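Local structure of putative glutathione S-transferase (Sinorhizobium meliloti, 4MDC) at residues L42-Y47 / K225-F230; T121-Q126 / R168-Y173. The protein probably acts as a glutathione transferase, a homodimeric enzyme of the kind that joins the thiol of glutathione to electrophilic substrates. All coordinates share one frame; numbering follows the deposited sequence. Where two conformers were deposited one is given.

Interaction 1 of 2, residues L42-Y47 / K225-F230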
loop_
_atom_site.group_PDB
_atom_site.type_symbol
_atom_site.label_atom_id
_atom_site.label_comp_id
_atom_site.label_asym_id
_atom_site.label_seq_id
_atom_site.Cartn_x
_atom_site.Cartn_y
_atom_site.Cartn_z
ATOM N N LEU B 42 10.231 -16.247 1.211
ATOM C CA LEU B 42 9.997 -17.692 1.138
ATOM C C LEU B 42 11.331 -18.455 1.088
ATOM O O LEU B 42 11.485 -19.415 1.848
ATOM C CB LEU B 42 9.082 -18.032 -0.017
ATOM C CG LEU B 42 7.633 -17.555 0.046
ATOM C CD1 LEU B 42 6.946 -17.613 -1.314
ATOM C CD2 LEU B 42 6.867 -18.402 1.055
ATOM N N SER B 43 12.296 -18.016 0.268
ATOM C CA SER B 43 13.628 -18.636 0.247
ATOM C C SER B 43 14.423 -18.510 1.546
ATOM O O SER B 43 15.014 -19.485 2.004
ATOM C CB SER B 43 14.510 -18.112 -0.907
ATOM O OG SER B 43 13.856 -18.357 -2.086
ATOM N N GLU B 44 14.426 -17.322 2.146
ATOM C CA GLU B 44 15.135 -17.076 3.404
ATOM C C GLU B 44 14.612 -18.008 4.493
ATOM O O GLU B 44 15.366 -18.474 5.327
ATOM C CB GLU B 44 14.971 -15.590 3.866
ATOM C CG GLU B 44 15.774 -14.561 3.066
ATOM C CD GLU B 44 17.281 -14.561 3.337
ATOM O OE1 GLU B 44 17.680 -14.835 4.483
ATOM O OE2 GLU B 44 18.107 -14.272 2.397
ATOM N N TYR B 45 13.312 -18.288 4.453
ATOM C CA TYR B 45 12.653 -19.138 5.468
ATOM C C TYR B 45 12.555 -20.624 5.039
ATOM O O TYR B 45 11.955 -21.419 5.722
ATOM C CB TYR B 45 11.260 -18.569 5.825
ATOM C CG TYR B 45 11.249 -17.320 6.658
ATOM C CD1 TYR B 45 12.383 -16.864 7.300
ATOM C CD2 TYR B 45 10.058 -16.598 6.843
ATOM C CE1 TYR B 45 12.353 -15.713 8.065
ATOM C CE2 TYR B 45 10.017 -15.466 7.616
ATOM C CZ TYR B 45 11.162 -15.014 8.217
ATOM O OH TYR B 45 11.157 -13.929 9.072
ATOM N N GLY B 46 13.127 -20.978 3.900
ATOM C CA GLY B 46 13.239 -22.400 3.528
ATOM C C GLY B 46 11.960 -23.025 2.999
ATOM O O GLY B 46 11.843 -24.254 2.937
ATOM N N TYR B 47 11.016 -22.212 2.555
ATOM C CA TYR B 47 9.821 -22.725 1.907
ATOM C C TYR B 47 10.170 -23.211 0.506
ATOM O O TYR B 47 11.057 -22.636 -0.159
ATOM C CB TYR B 47 8.739 -21.652 1.728
ATOM C CG TYR B 47 7.985 -21.280 2.968
ATOM C CD1 TYR B 47 8.582 -20.518 3.913
ATOM C CD2 TYR B 47 6.675 -21.668 3.134
ATOM C CE1 TYR B 47 7.884 -20.132 5.071
ATOM C CE2 TYR B 47 5.967 -21.285 4.298
ATOM C CZ TYR B 47 6.579 -20.520 5.224
ATOM O OH TYR B 47 5.828 -20.181 6.390
ATOM N N LYS B 225 22.616 -9.279 -3.112
ATOM C CA LYS B 225 22.608 -10.116 -4.318
ATOM C C LYS B 225 23.447 -11.365 -4.186
ATOM O O LYS B 225 23.259 -12.316 -4.964
ATOM C CB LYS B 225 22.942 -9.305 -5.602
ATOM C CG LYS B 225 24.376 -9.291 -6.065
ATOM C CD LYS B 225 24.597 -8.347 -7.250
ATOM C CE LYS B 225 24.117 -8.970 -8.548
ATOM N NZ LYS B 225 24.772 -8.337 -9.724
ATOM N N SER B 226 24.366 -11.373 -3.225
ATOM C CA SER B 226 25.199 -12.564 -2.961
ATOM C C SER B 226 24.565 -13.580 -2.031
ATOM O O SER B 226 25.105 -14.647 -1.837
ATOM C CB SER B 226 26.576 -12.193 -2.437
ATOM O OG SER B 226 26.502 -11.545 -1.196
ATOM N N ARG B 227 23.410 -13.282 -1.469
ATOM C CA ARG B 227 22.788 -14.248 -0.567
ATOM C C ARG B 227 22.226 -15.425 -1.364
ATOM O O ARG B 227 21.775 -15.243 -2.483
ATOM C CB ARG B 227 21.670 -13.576 0.240
ATOM C CG ARG B 227 22.206 -12.552 1.204
ATOM C CD ARG B 227 21.092 -11.858 1.989
ATOM N NE ARG B 227 20.473 -12.686 3.018
ATOM C CZ ARG B 227 20.920 -12.819 4.258
ATOM N NH1 ARG B 227 22.025 -12.202 4.666
ATOM N NH2 ARG B 227 20.280 -13.600 5.100
ATOM N N PRO B 228 22.172 -16.615 -0.757
ATOM C CA PRO B 228 21.585 -17.762 -1.472
ATOM C C PRO B 228 20.168 -17.531 -1.983
ATOM O O PRO B 228 19.765 -18.037 -3.015
ATOM C CB PRO B 228 21.586 -18.872 -0.399
ATOM C CG PRO B 228 22.813 -18.548 0.421
ATOM C CD PRO B 228 22.790 -17.029 0.508
ATOM N N SER B 229 19.371 -16.795 -1.202
ATOM C CA SER B 229 17.966 -16.509 -1.563
ATOM C C SER B 229 17.861 -15.765 -2.902
ATOM O O SER B 229 16.820 -15.822 -3.563
ATOM C CB SER B 229 17.278 -15.679 -0.430
ATOM O OG SER B 229 18.010 -14.467 -0.212
ATOM N N PHE B 230 18.939 -15.054 -3.295
ATOM C CA PHE B 230 18.944 -14.280 -4.521
ATOM C C PHE B 230 19.246 -15.123 -5.741
ATOM O O PHE B 230 19.002 -14.669 -6.848
ATOM C CB PHE B 230 19.973 -13.127 -4.454
ATOM C CG PHE B 230 19.329 -11.754 -4.695
ATOM C CD1 PHE B 230 18.707 -11.109 -3.658
ATOM C CD2 PHE B 230 19.371 -11.137 -5.926
ATOM C CE1 PHE B 230 18.099 -9.860 -3.839
ATOM C CE2 PHE B 230 18.784 -9.878 -6.143
ATOM C CZ PHE B 230 18.121 -9.246 -5.079
HETATM O O HOH W 1 14.111 -16.464 -4.189
HETATM O O HOH W 2 19.756 -16.310 1.749
#
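E44, in the last turn of helix 33-44, and R227, in the loop after helix 215-225, form a side-on salt bridge. R227 NE donates to E44 OE2 over 2.9 Å, nearly straight at 175°, and R227 NH2 reaches E44 OE1, also at 2.9 Å. Both carboxylate oxygens are met on their syn sides and lie close to the guanidinium plane, although the two groups are twisted 31° apart. A bend at chi2 of E44 (-73°) and another at chi3 of R227 bring the two ends together, the side chains crossing at about a right angle.

Hydroxyl and water bonds add to this grip. S229 OG donates to the anti side of E44 OE2 at 2.6 Å, so one oxygen accepts from both the serine and the arginine. A water gives a further bond to E44 OE2 and accepts from S229 N. A second water joins S43 OG to S229 O, and S43 OG also bonds to the backbone O of R39 in its own helix.

Apolar contact is slight: S43 CB rests 3.7 Å from S229 CB, and two such small side chains allow S43 CA and S229 CA to approach to 5.2 Å.

With arginine, serine and water all donating to it, the E44 carboxylate is probably held in one orientation and is likely to remain ionised; between these two segments the domains are joined by charge and hydrogen bonds more than by apolar packing.

Interaction 2 of 2, residues T121-Q126 / R168-Y173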
loop_
_atom_site.group_PDB
_atom_site.type_symbol
_atom_site.label_atom_id
_atom_site.label_comp_id
_atom_site.label_asym_id
_atom_site.label_seq_id
_atom_site.Cartn_x
_atom_site.Cartn_y
_atom_site.Cartn_z
ATOM N N THR B 121 9.693 -1.036 3.610
ATOM C CA THR B 121 9.013 -1.928 2.660
ATOM C C THR B 121 8.034 -1.138 1.770
ATOM O O THR B 121 8.043 -1.291 0.548
ATOM C CB THR B 121 8.272 -3.068 3.413
ATOM O OG1 THR B 121 9.210 -3.755 4.247
ATOM C CG2 THR B 121 7.637 -4.011 2.501
ATOM N N GLU B 122 7.262 -0.227 2.385
ATOM C CA GLU B 122 6.319 0.606 1.643
ATOM C C GLU B 122 7.027 1.609 0.741
ATOM O O GLU B 122 6.560 1.856 -0.395
ATOM C CB GLU B 122 5.352 1.313 2.610
ATOM C CG GLU B 122 4.368 0.291 3.220
ATOM C CD GLU B 122 3.324 0.906 4.206
ATOM O OE1 GLU B 122 3.290 2.163 4.350
ATOM O OE2 GLU B 122 2.450 0.108 4.668
ATOM N N TRP B 123 8.165 2.129 1.184
ATOM C CA TRP B 123 8.930 3.074 0.385
ATOM C C TRP B 123 9.282 2.409 -0.957
ATOM O O TRP B 123 9.027 2.956 -2.032
ATOM C CB TRP B 123 10.208 3.538 1.108
ATOM C CG TRP B 123 10.949 4.567 0.306
ATOM C CD1 TRP B 123 11.812 4.308 -0.743
ATOM C CD2 TRP B 123 10.832 5.997 0.356
ATOM N NE1 TRP B 123 12.251 5.465 -1.274
ATOM C CE2 TRP B 123 11.722 6.526 -0.591
ATOM C CE3 TRP B 123 10.158 6.891 1.218
ATOM C CZ2 TRP B 123 11.869 7.908 -0.835
ATOM C CZ3 TRP B 123 10.333 8.267 0.983
ATOM C CH2 TRP B 123 11.171 8.760 -0.030
ATOM N N PHE B 124 9.898 1.268 -0.855
ATOM C CA PHE B 124 10.407 0.589 -2.079
ATOM C C PHE B 124 9.304 -0.079 -2.888
ATOM O O PHE B 124 9.359 -0.060 -4.146
ATOM C CB PHE B 124 11.586 -0.296 -1.733
ATOM C CG PHE B 124 12.788 0.472 -1.356
ATOM C CD1 PHE B 124 13.587 1.085 -2.335
ATOM C CD2 PHE B 124 13.060 0.722 -0.023
ATOM C CE1 PHE B 124 14.629 1.915 -1.956
ATOM C CE2 PHE B 124 14.133 1.481 0.343
ATOM C CZ PHE B 124 14.928 2.077 -0.599
ATOM N N LEU B 125 8.291 -0.643 -2.247
ATOM C CA LEU B 125 7.260 -1.370 -2.990
ATOM C C LEU B 125 5.997 -0.594 -3.344
ATOM O O LEU B 125 5.218 -1.035 -4.229
ATOM C CB LEU B 125 6.855 -2.635 -2.227
ATOM C CG LEU B 125 8.026 -3.615 -2.043
ATOM C CD1 LEU B 125 7.537 -4.810 -1.297
ATOM C CD2 LEU B 125 8.751 -4.043 -3.332
ATOM N N GLN B 126 5.849 0.597 -2.770
ATOM C CA GLN B 126 4.780 1.471 -3.149
ATOM C C GLN B 126 5.277 2.787 -3.737
ATOM O O GLN B 126 4.825 3.156 -4.817
ATOM C CB GLN B 126 3.854 1.764 -1.931
ATOM C CG GLN B 126 3.270 0.494 -1.387
ATOM C CD GLN B 126 2.361 0.744 -0.157
ATOM O OE1 GLN B 126 2.045 1.880 0.225
ATOM N NE2 GLN B 126 1.944 -0.345 0.442
ATOM N N ARG B 168 17.030 8.766 -9.559
ATOM C CA ARG B 168 18.139 9.221 -8.761
ATOM C C ARG B 168 17.749 9.514 -7.293
ATOM O O ARG B 168 18.478 9.164 -6.375
ATOM C CB ARG B 168 18.800 10.423 -9.367
ATOM C CG ARG B 168 20.090 10.743 -8.614
ATOM C CD ARG B 168 20.843 11.843 -9.301
ATOM N NE ARG B 168 22.276 11.838 -9.003
ATOM C CZ ARG B 168 22.937 12.861 -8.468
ATOM N NH1 ARG B 168 22.283 13.968 -8.112
ATOM N NH2 ARG B 168 24.266 12.786 -8.274
ATOM N N GLN B 169 16.601 10.128 -7.114
ATOM C CA GLN B 169 16.154 10.424 -5.753
ATOM C C GLN B 169 16.068 9.158 -4.884
ATOM O O GLN B 169 16.484 9.162 -3.734
ATOM C CB GLN B 169 14.782 11.109 -5.827
ATOM C CG GLN B 169 14.081 11.219 -4.486
ATOM C CD GLN B 169 12.534 11.396 -4.528
ATOM O OE1 GLN B 169 11.908 11.549 -5.584
ATOM N NE2 GLN B 169 11.930 11.374 -3.337
ATOM N N HIS B 170 15.514 8.097 -5.460
ATOM C CA HIS B 170 15.425 6.796 -4.827
ATOM C C HIS B 170 16.746 6.119 -4.547
ATOM O O HIS B 170 16.955 5.650 -3.452
ATOM C CB HIS B 170 14.463 5.894 -5.633
ATOM C CG HIS B 170 13.058 6.330 -5.475
ATOM N ND1 HIS B 170 12.398 6.147 -4.286
ATOM C CD2 HIS B 170 12.233 7.073 -6.257
ATOM C CE1 HIS B 170 11.191 6.657 -4.383
ATOM N NE2 HIS B 170 11.068 7.222 -5.564
HETATM N N MSE B 171 17.660 6.150 -5.508
HETATM C CA MSE B 171 19.014 5.638 -5.322
HETATM C C MSE B 171 19.758 6.428 -4.271
HETATM O O MSE B 171 20.529 5.864 -3.500
HETATM C CB MSE B 171 19.789 5.646 -6.652
HETATM C CG MSE B 171 19.152 4.738 -7.672
HETATM SE SE MSE B 171 18.901 2.854 -7.133
HETATM C CE MSE B 171 20.856 2.553 -6.724
ATOM N N LYS B 172 19.581 7.745 -4.240
ATOM C CA LYS B 172 20.239 8.580 -3.263
ATOM C C LYS B 172 19.694 8.325 -1.836
ATOM O O LYS B 172 20.455 8.338 -0.871
ATOM C CB LYS B 172 20.160 10.047 -3.623
ATOM C CG LYS B 172 21.093 10.383 -4.790
ATOM C CD LYS B 172 22.512 10.582 -4.259
ATOM C CE LYS B 172 23.534 10.615 -5.369
ATOM N NZ LYS B 172 24.906 10.790 -4.841
ATOM N N TYR B 173 18.414 8.024 -1.744
ATOM C CA TYR B 173 17.808 7.735 -0.424
ATOM C C TYR B 173 18.366 6.416 0.059
ATOM O O TYR B 173 18.773 6.250 1.204
ATOM C CB TYR B 173 16.287 7.678 -0.510
ATOM C CG TYR B 173 15.615 7.520 0.867
ATOM C CD1 TYR B 173 15.971 8.343 1.915
ATOM C CD2 TYR B 173 14.670 6.548 1.090
ATOM C CE1 TYR B 173 15.325 8.236 3.173
ATOM C CE2 TYR B 173 14.034 6.451 2.317
ATOM C CZ TYR B 173 14.367 7.263 3.340
ATOM O OH TYR B 173 13.730 7.070 4.564
#
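An aromatic cluster of W123, H170 and Y173 joins helix 111-145 to helix 167-180 in the all-helical C-terminal domain. The two short segments run nearly antiparallel, and their axes come no nearer than 12.1 Å, a spacing that large side chains can bridge. W123 spans much of it: with CG anti to the backbone N (chi1 -177°), its indole extends toward the other helix.

Y173 CD2 lies over one face of that indole, toward its rim, 3.4 Å from W123 CE2. The two rings meet obliquely, planes 44° apart. A tyrosine suits this place because its ring packs on the indole while its hydroxyl bonds to R119, one helical turn before W123.

H170 meets the indole nitrogen. W123 NE1 approaches the imidazole edge near its plane and donates to H170 ND1 at 3.1 Å; the N-H...N angle of 129° makes this a weak bond. The other imidazole nitrogen, NE2, is hydrogen-bonded to D131, so histidine links two points of helix 111-145 at once. A leucine in place of W123 would probably leave H170 ND1 without this donor and open a gap beside the Y173 ring.

Around the cluster, K127 makes a cation-pi contact with W123, and F124 packs against helix 191-205. A69 and P68 of the second subunit touch W123 and Y173 respectively, placing this helix pair at the dimer interface.

How the interactions relate
Along the chain, both segments of interaction 2 fall between those of interaction 1, and the two centres lie 22 Å apart, with nearest atoms about 11 Å from each other. Interaction 1 crosses between the N-terminal thioredoxin-like domain, through helix 33-44, and the loop between helices 215-225 and 231-235 of the C-terminal helical domain. Interaction 2 stays within the helical domain and touches the second subunit. Helices 33-44 and 191-205 connect the two regions: T121 and L125 touch F37 on the former, S229 and F230 touch L40 there, and F124 and F230 both pack on the latter. One contact therefore joins domains, while the other joins helices at the dimer interface.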